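Local coordinates for protein putative phosphatase/phosphodiesterase MPN_349 (Mycoplasma pneumoniae M129, PDB 1T71) that probably acts as an iron-dependent phosphatase or phosphodiesterase, perhaps hydrolysing 2',3'-cyclic nucleotides at a site with two iron ions, at residues K117-N122 with K142-K147; A35-V40 with F111-A116. All blocks are in the same frame, centred on the assembly; numbering follows the deposited sequence.

Contact 1: K117-N122 with K142-K147; sequences KIRITN and KELILK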
loop_
_atom_site.group_PDB
_atom_site.type_symbol
_atom_site.label_atom_id
_atom_site.label_comp_id
_atom_site.label_asym_id
_atom_site.label_seq_id
_atom_site.Cartn_x
_atom_site.Cartn_y
_atom_site.Cartn_z
ATOM N N LYS A 117 -14.855 9.128 -13.428
ATOM C CA LYS A 117 -14.449 9.920 -12.275
ATOM C C LYS A 117 -13.930 8.889 -11.275
ATOM O O LYS A 117 -14.706 8.108 -10.712
ATOM C CB LYS A 117 -15.653 10.662 -11.697
ATOM C CG LYS A 117 -15.322 11.994 -11.052
ATOM C CD LYS A 117 -16.583 12.677 -10.542
ATOM C CE LYS A 117 -16.313 14.130 -10.156
ATOM N NZ LYS A 117 -15.260 14.265 -9.108
ATOM N N ILE A 118 -12.618 8.880 -11.066
ATOM C CA ILE A 118 -11.994 7.920 -10.166
ATOM C C ILE A 118 -11.547 8.516 -8.836
ATOM O O ILE A 118 -10.911 9.570 -8.792
ATOM C CB ILE A 118 -10.781 7.263 -10.844
ATOM C CG1 ILE A 118 -11.213 6.650 -12.181
ATOM C CG2 ILE A 118 -10.181 6.198 -9.927
ATOM C CD1 ILE A 118 -10.073 6.043 -12.983
ATOM N N ARG A 119 -11.878 7.823 -7.753
ATOM C CA ARG A 119 -11.512 8.275 -6.421
ATOM C C ARG A 119 -10.542 7.303 -5.747
ATOM O O ARG A 119 -10.693 6.086 -5.854
ATOM C CB ARG A 119 -12.770 8.416 -5.570
ATOM C CG ARG A 119 -12.619 9.338 -4.389
ATOM C CD ARG A 119 -13.945 9.554 -3.675
ATOM N NE ARG A 119 -13.843 10.660 -2.733
ATOM C CZ ARG A 119 -14.136 11.923 -3.023
ATOM N NH1 ARG A 119 -14.565 12.251 -4.231
ATOM N NH2 ARG A 119 -13.980 12.862 -2.101
ATOM N N ILE A 120 -9.525 7.845 -5.083
ATOM C CA ILE A 120 -8.560 7.016 -4.366
ATOM C C ILE A 120 -8.557 7.484 -2.922
ATOM O O ILE A 120 -8.311 8.663 -2.642
ATOM C CB ILE A 120 -7.123 7.145 -4.929
ATOM C CG1 ILE A 120 -7.067 6.639 -6.372
ATOM C CG2 ILE A 120 -6.158 6.329 -4.063
ATOM C CD1 ILE A 120 -5.685 6.762 -7.012
ATOM N N THR A 121 -8.844 6.560 -2.010
ATOM C CA THR A 121 -8.907 6.857 -0.586
ATOM C C THR A 121 -7.980 5.941 0.216
ATOM O O THR A 121 -7.863 4.747 -0.068
ATOM C CB THR A 121 -10.352 6.700 -0.067
ATOM O OG1 THR A 121 -11.212 7.574 -0.807
ATOM C CG2 THR A 121 -10.443 7.049 1.415
ATOM N N ASN A 122 -7.338 6.521 1.225
ATOM C CA ASN A 122 -6.398 5.823 2.100
ATOM C C ASN A 122 -6.909 5.992 3.530
ATOM O O ASN A 122 -7.273 7.092 3.937
ATOM C CB ASN A 122 -4.996 6.443 1.924
ATOM C CG ASN A 122 -3.918 5.773 2.785
ATOM O OD1 ASN A 122 -3.942 4.556 3.027
ATOM N ND2 ASN A 122 -2.944 6.571 3.224
ATOM N N LYS A 142 -17.909 5.817 5.242
ATOM C CA LYS A 142 -19.354 5.786 5.020
ATOM C C LYS A 142 -19.829 7.183 4.611
ATOM O O LYS A 142 -20.522 7.345 3.601
ATOM C CB LYS A 142 -20.056 5.334 6.301
ATOM C CG LYS A 142 -21.388 4.630 6.096
ATOM C CD LYS A 142 -22.547 5.595 6.074
ATOM C CE LYS A 142 -23.883 4.845 6.024
ATOM N NZ LYS A 142 -24.097 3.921 7.178
ATOM N N GLU A 143 -19.450 8.189 5.397
ATOM C CA GLU A 143 -19.820 9.572 5.102
ATOM C C GLU A 143 -19.328 10.002 3.727
ATOM O O GLU A 143 -20.041 10.681 2.985
ATOM C CB GLU A 143 -19.238 10.529 6.141
ATOM C CG GLU A 143 -20.056 10.653 7.401
ATOM C CD GLU A 143 -19.905 12.025 8.035
ATOM O OE1 GLU A 143 -20.561 12.277 9.073
ATOM O OE2 GLU A 143 -19.135 12.853 7.486
ATOM N N LEU A 144 -18.099 9.622 3.395
ATOM C CA LEU A 144 -17.534 9.978 2.101
ATOM C C LEU A 144 -18.366 9.329 0.995
ATOM O O LEU A 144 -18.684 9.969 -0.002
ATOM C CB LEU A 144 -16.079 9.509 2.004
ATOM C CG LEU A 144 -15.299 9.961 0.767
ATOM C CD1 LEU A 144 -15.141 11.482 0.789
ATOM C CD2 LEU A 144 -13.931 9.294 0.750
ATOM N N ILE A 145 -18.721 8.061 1.182
ATOM C CA ILE A 145 -19.517 7.337 0.192
ATOM C C ILE A 145 -20.847 8.037 -0.061
ATOM O O ILE A 145 -21.276 8.187 -1.209
ATOM C CB ILE A 145 -19.836 5.896 0.650
ATOM C CG1 ILE A 145 -18.549 5.083 0.807
ATOM C CG2 ILE A 145 -20.780 5.229 -0.355
ATOM C CD1 ILE A 145 -17.784 4.877 -0.464
ATOM N N LEU A 146 -21.500 8.457 1.018
ATOM C CA LEU A 146 -22.792 9.124 0.916
ATOM C C LEU A 146 -22.703 10.446 0.160
ATOM O O LEU A 146 -23.722 11.028 -0.207
ATOM C CB LEU A 146 -23.383 9.334 2.313
ATOM C CG LEU A 146 -23.665 8.029 3.071
ATOM C CD1 LEU A 146 -24.170 8.328 4.476
ATOM C CD2 LEU A 146 -24.685 7.207 2.301
ATOM N N LYS A 147 -21.481 10.917 -0.068
ATOM C CA LYS A 147 -21.265 12.150 -0.815
ATOM C C LYS A 147 -21.544 11.846 -2.296
ATOM O O LYS A 147 -21.794 12.746 -3.098
ATOM C CB LYS A 147 -19.828 12.635 -0.605
ATOM C CG LYS A 147 -19.392 13.768 -1.509
ATOM C CD LYS A 147 -18.958 13.259 -2.872
ATOM C CE LYS A 147 -17.752 12.341 -2.771
ATOM N NZ LYS A 147 -16.594 13.038 -2.153
#
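Leu144 of helix 137-145 packs against Thr121 and Arg119 of strand 117-124. The helix and strand belong to a beta-alpha-beta unit, strand 117-124, helix 137-145 and strand 152-158, in a calcineurin-like metallophosphatase fold. Strand 152-158 carries the iron ligand His158, whose side chain is about 10 Å from that of Thr121. The inner, buried part lies at Thr121. Here the ends of Leu144 and Thr121 meet head on, with Leu144 CD2 3.6 Å from Thr121 OG1. This is a van der Waals touch of a methyl on the hydroxyl oxygen, not a hydrogen bond. With chi1 at -58°, OG1 is anti to the carbonyl carbon and faces the helix. The hydroxyl has its polar partner in Ser108 OG, on the neighbouring strand 108-112. His153 of strand 152-158 touches both Thr121 and Arg119, so the third member of the unit lines the same area.

Toward Arg119 the contact becomes partly exposed. The Arg119 chain is extended from CG to NE and carries the guanidinium out past the leucine. Leu144 CD2 lies 3.7 Å from Arg119 NE. No hydrogen bond joins the two segments. The loose side is at Lys147, which comes from the opposite direction over one guanidinium face. Its chain is poorly ordered and its amine is modelled implausibly close, so its exact position is doubtful. At this end Leu144 CD1 lies 3.4 Å from Arg119 NH2, meeting the group obliquely.

Contact 2: A35-V40 with F111-A116; sequences ADLVIV and FEFNKA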
loop_
_atom_site.group_PDB
_atom_site.type_symbol
_atom_site.label_atom_id
_atom_site.label_comp_id
_atom_site.label_asym_id
_atom_site.label_seq_id
_atom_site.Cartn_x
_atom_site.Cartn_y
_atom_site.Cartn_z
ATOM N N ALA A 35 -1.583 -2.227 -18.544
ATOM C CA ALA A 35 -2.085 -1.363 -17.489
ATOM C C ALA A 35 -2.171 0.074 -17.957
ATOM O O ALA A 35 -1.349 0.530 -18.749
ATOM C CB ALA A 35 -1.184 -1.452 -16.264
ATOM N N ASP A 36 -3.179 0.782 -17.462
ATOM C CA ASP A 36 -3.385 2.181 -17.798
ATOM C C ASP A 36 -2.852 3.045 -16.666
ATOM O O ASP A 36 -2.361 4.150 -16.894
ATOM C CB ASP A 36 -4.879 2.472 -17.971
ATOM C CG ASP A 36 -5.481 1.754 -19.162
ATOM O OD1 ASP A 36 -5.039 2.018 -20.305
ATOM O OD2 ASP A 36 -6.396 0.929 -18.956
ATOM N N LEU A 37 -2.944 2.527 -15.443
ATOM C CA LEU A 37 -2.519 3.265 -14.264
ATOM C C LEU A 37 -1.803 2.395 -13.235
ATOM O O LEU A 37 -2.112 1.212 -13.082
ATOM C CB LEU A 37 -3.743 3.910 -13.618
ATOM C CG LEU A 37 -4.478 4.949 -14.466
ATOM C CD1 LEU A 37 -5.851 5.222 -13.879
ATOM C CD2 LEU A 37 -3.648 6.222 -14.540
ATOM N N VAL A 38 -0.851 2.998 -12.527
ATOM C CA VAL A 38 -0.082 2.305 -11.502
ATOM C C VAL A 38 -0.199 3.063 -10.180
ATOM O O VAL A 38 0.091 4.258 -10.105
ATOM C CB VAL A 38 1.420 2.203 -11.891
ATOM C CG1 VAL A 38 2.219 1.554 -10.756
ATOM C CG2 VAL A 38 1.572 1.402 -13.170
ATOM N N ILE A 39 -0.639 2.360 -9.143
ATOM C CA ILE A 39 -0.808 2.943 -7.819
ATOM C C ILE A 39 0.040 2.132 -6.843
ATOM O O ILE A 39 0.113 0.902 -6.951
ATOM C CB ILE A 39 -2.284 2.864 -7.372
ATOM C CG1 ILE A 39 -3.194 3.388 -8.487
ATOM C CG2 ILE A 39 -2.494 3.665 -6.086
ATOM C CD1 ILE A 39 -4.669 3.203 -8.214
ATOM N N VAL A 40 0.697 2.806 -5.907
ATOM C CA VAL A 40 1.506 2.087 -4.932
ATOM C C VAL A 40 1.449 2.736 -3.565
ATOM O O VAL A 40 1.252 3.940 -3.443
ATOM C CB VAL A 40 2.997 1.994 -5.358
ATOM C CG1 VAL A 40 3.092 1.645 -6.841
ATOM C CG2 VAL A 40 3.730 3.301 -5.054
ATOM N N PHE A 111 -9.890 12.163 -9.837
ATOM C CA PHE A 111 -9.389 12.579 -11.129
ATOM C C PHE A 111 -10.221 11.813 -12.139
ATOM O O PHE A 111 -10.857 10.813 -11.795
ATOM C CB PHE A 111 -7.903 12.245 -11.286
ATOM C CG PHE A 111 -7.593 10.779 -11.233
ATOM C CD1 PHE A 111 -7.609 10.091 -10.027
ATOM C CD2 PHE A 111 -7.260 10.087 -12.394
ATOM C CE1 PHE A 111 -7.290 8.732 -9.977
ATOM C CE2 PHE A 111 -6.941 8.730 -12.356
ATOM C CZ PHE A 111 -6.957 8.052 -11.146
ATOM N N GLU A 112 -10.246 12.281 -13.379
ATOM C CA GLU A 112 -11.024 11.581 -14.377
ATOM C C GLU A 112 -10.079 10.960 -15.378
ATOM O O GLU A 112 -9.051 11.543 -15.720
ATOM C CB GLU A 112 -12.011 12.528 -15.071
ATOM C CG GLU A 112 -11.422 13.375 -16.187
ATOM C CD GLU A 112 -12.441 14.338 -16.774
ATOM O OE1 GLU A 112 -12.831 15.299 -16.072
ATOM O OE2 GLU A 112 -12.863 14.128 -17.934
ATOM N N PHE A 113 -10.420 9.753 -15.811
ATOM C CA PHE A 113 -9.618 9.027 -16.777
ATOM C C PHE A 113 -10.555 8.340 -17.758
ATOM O O PHE A 113 -11.223 7.360 -17.425
ATOM C CB PHE A 113 -8.737 7.997 -16.064
ATOM C CG PHE A 113 -7.844 7.216 -16.988
ATOM C CD1 PHE A 113 -8.321 6.091 -17.654
ATOM C CD2 PHE A 113 -6.532 7.619 -17.210
ATOM C CE1 PHE A 113 -7.503 5.379 -18.530
ATOM C CE2 PHE A 113 -5.704 6.912 -18.088
ATOM C CZ PHE A 113 -6.192 5.790 -18.748
ATOM N N ASN A 114 -10.607 8.884 -18.969
ATOM C CA ASN A 114 -11.451 8.359 -20.037
ATOM C C ASN A 114 -12.899 8.070 -19.659
ATOM O O ASN A 114 -13.311 6.912 -19.536
ATOM C CB ASN A 114 -10.812 7.106 -20.644
ATOM C CG ASN A 114 -9.869 7.437 -21.790
ATOM O OD1 ASN A 114 -10.303 7.903 -22.854
ATOM N ND2 ASN A 114 -8.573 7.209 -21.579
ATOM N N LYS A 115 -13.666 9.139 -19.475
ATOM C CA LYS A 115 -15.081 9.026 -19.154
ATOM C C LYS A 115 -15.326 8.373 -17.802
ATOM O O LYS A 115 -16.333 7.690 -17.612
ATOM C CB LYS A 115 -15.789 8.219 -20.248
ATOM C CG LYS A 115 -15.475 8.689 -21.663
ATOM C CD LYS A 115 -16.018 7.720 -22.707
ATOM C CE LYS A 115 -15.606 8.136 -24.112
ATOM N NZ LYS A 115 -14.122 8.200 -24.253
ATOM N N ALA A 116 -14.413 8.583 -16.862
ATOM C CA ALA A 116 -14.572 7.992 -15.544
ATOM C C ALA A 116 -14.018 8.865 -14.426
ATOM O O ALA A 116 -12.866 9.292 -14.470
ATOM C CB ALA A 116 -13.906 6.625 -15.511
#
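Leu37 meets two aromatic rings, Phe111 and Phe113, and Asp36 adds a second touch on Phe113. The contact is apolar, and no hydrogen bond crosses it. Leu37 CD1 comes to the edge of the Phe111 ring, in its plane, with CE2 of Phe111 4.0 Å away. The same methyl lies over one face of Phe113, 4.1 Å above the ring plane and offset toward the rim. CD1 therefore serves an edge of one ring and a face of the other. Leu37 CD2 adds a looser touch, 4.2 Å from Phe113 CE2. Leu37 and Phe113 run antiparallel alongside each other. Asp36 instead lies roughly perpendicular to the Phe113 side chain. Its CB approaches obliquely, 3.7 Å from Phe113 CZ. Phe113 has CG anti to the backbone N (chi1 -179°), which carries its ring toward Asp36 and Leu37. Its other face has Asn114 ND2 over the rim, but Asn114 is poorly ordered.

The next shell sets these groups in place. Phe113 N bonds to Ala116 O at 2.8 Å, which ties together the turn between strands 108-112 and 117-124. The carboxylate of Asp36 is also held: its OD2 accepts a hydrogen bond from the backbone N of Lys6. The Phe111 ring stacks with Tyr66.

Phe111 also packs on Ile118 and Ile120, and Leu37 touches Phe7 of strand 6-10. This is packing between the two mixed sheets of the calcineurin-like metallophosphatase beta sandwich, away from the annotated iron site. The start of strand 37-41 and the loop before it face the end of strand 108-112 and the turn after it. Helix 26-33 touches segment 35-40, through Lys30 at Ala35 and Leu26 at Val38.

Overall arrangement
The centres of contacts 1 and 2 are about 16 Å apart. Contact 2 pairs segments 35-40 and 111-116 and is complete before contact 1 opens at Lys117. Strands 108-112 and 117-124 follow each other in the chain and are antiparallel neighbours in one sheet. A probable backbone hydrogen bond between Ile118 and Phe111 links them directly. Ile120 of contact 1 also packs on Ile39 of contact 2. Strand 117-124 is thus shared: helix 137-145 lies on one side, and strand 37-41 of the other sheet on the other. Together the contacts connect a helix and two sheets of the calcineurin-like fold that carries the iron site.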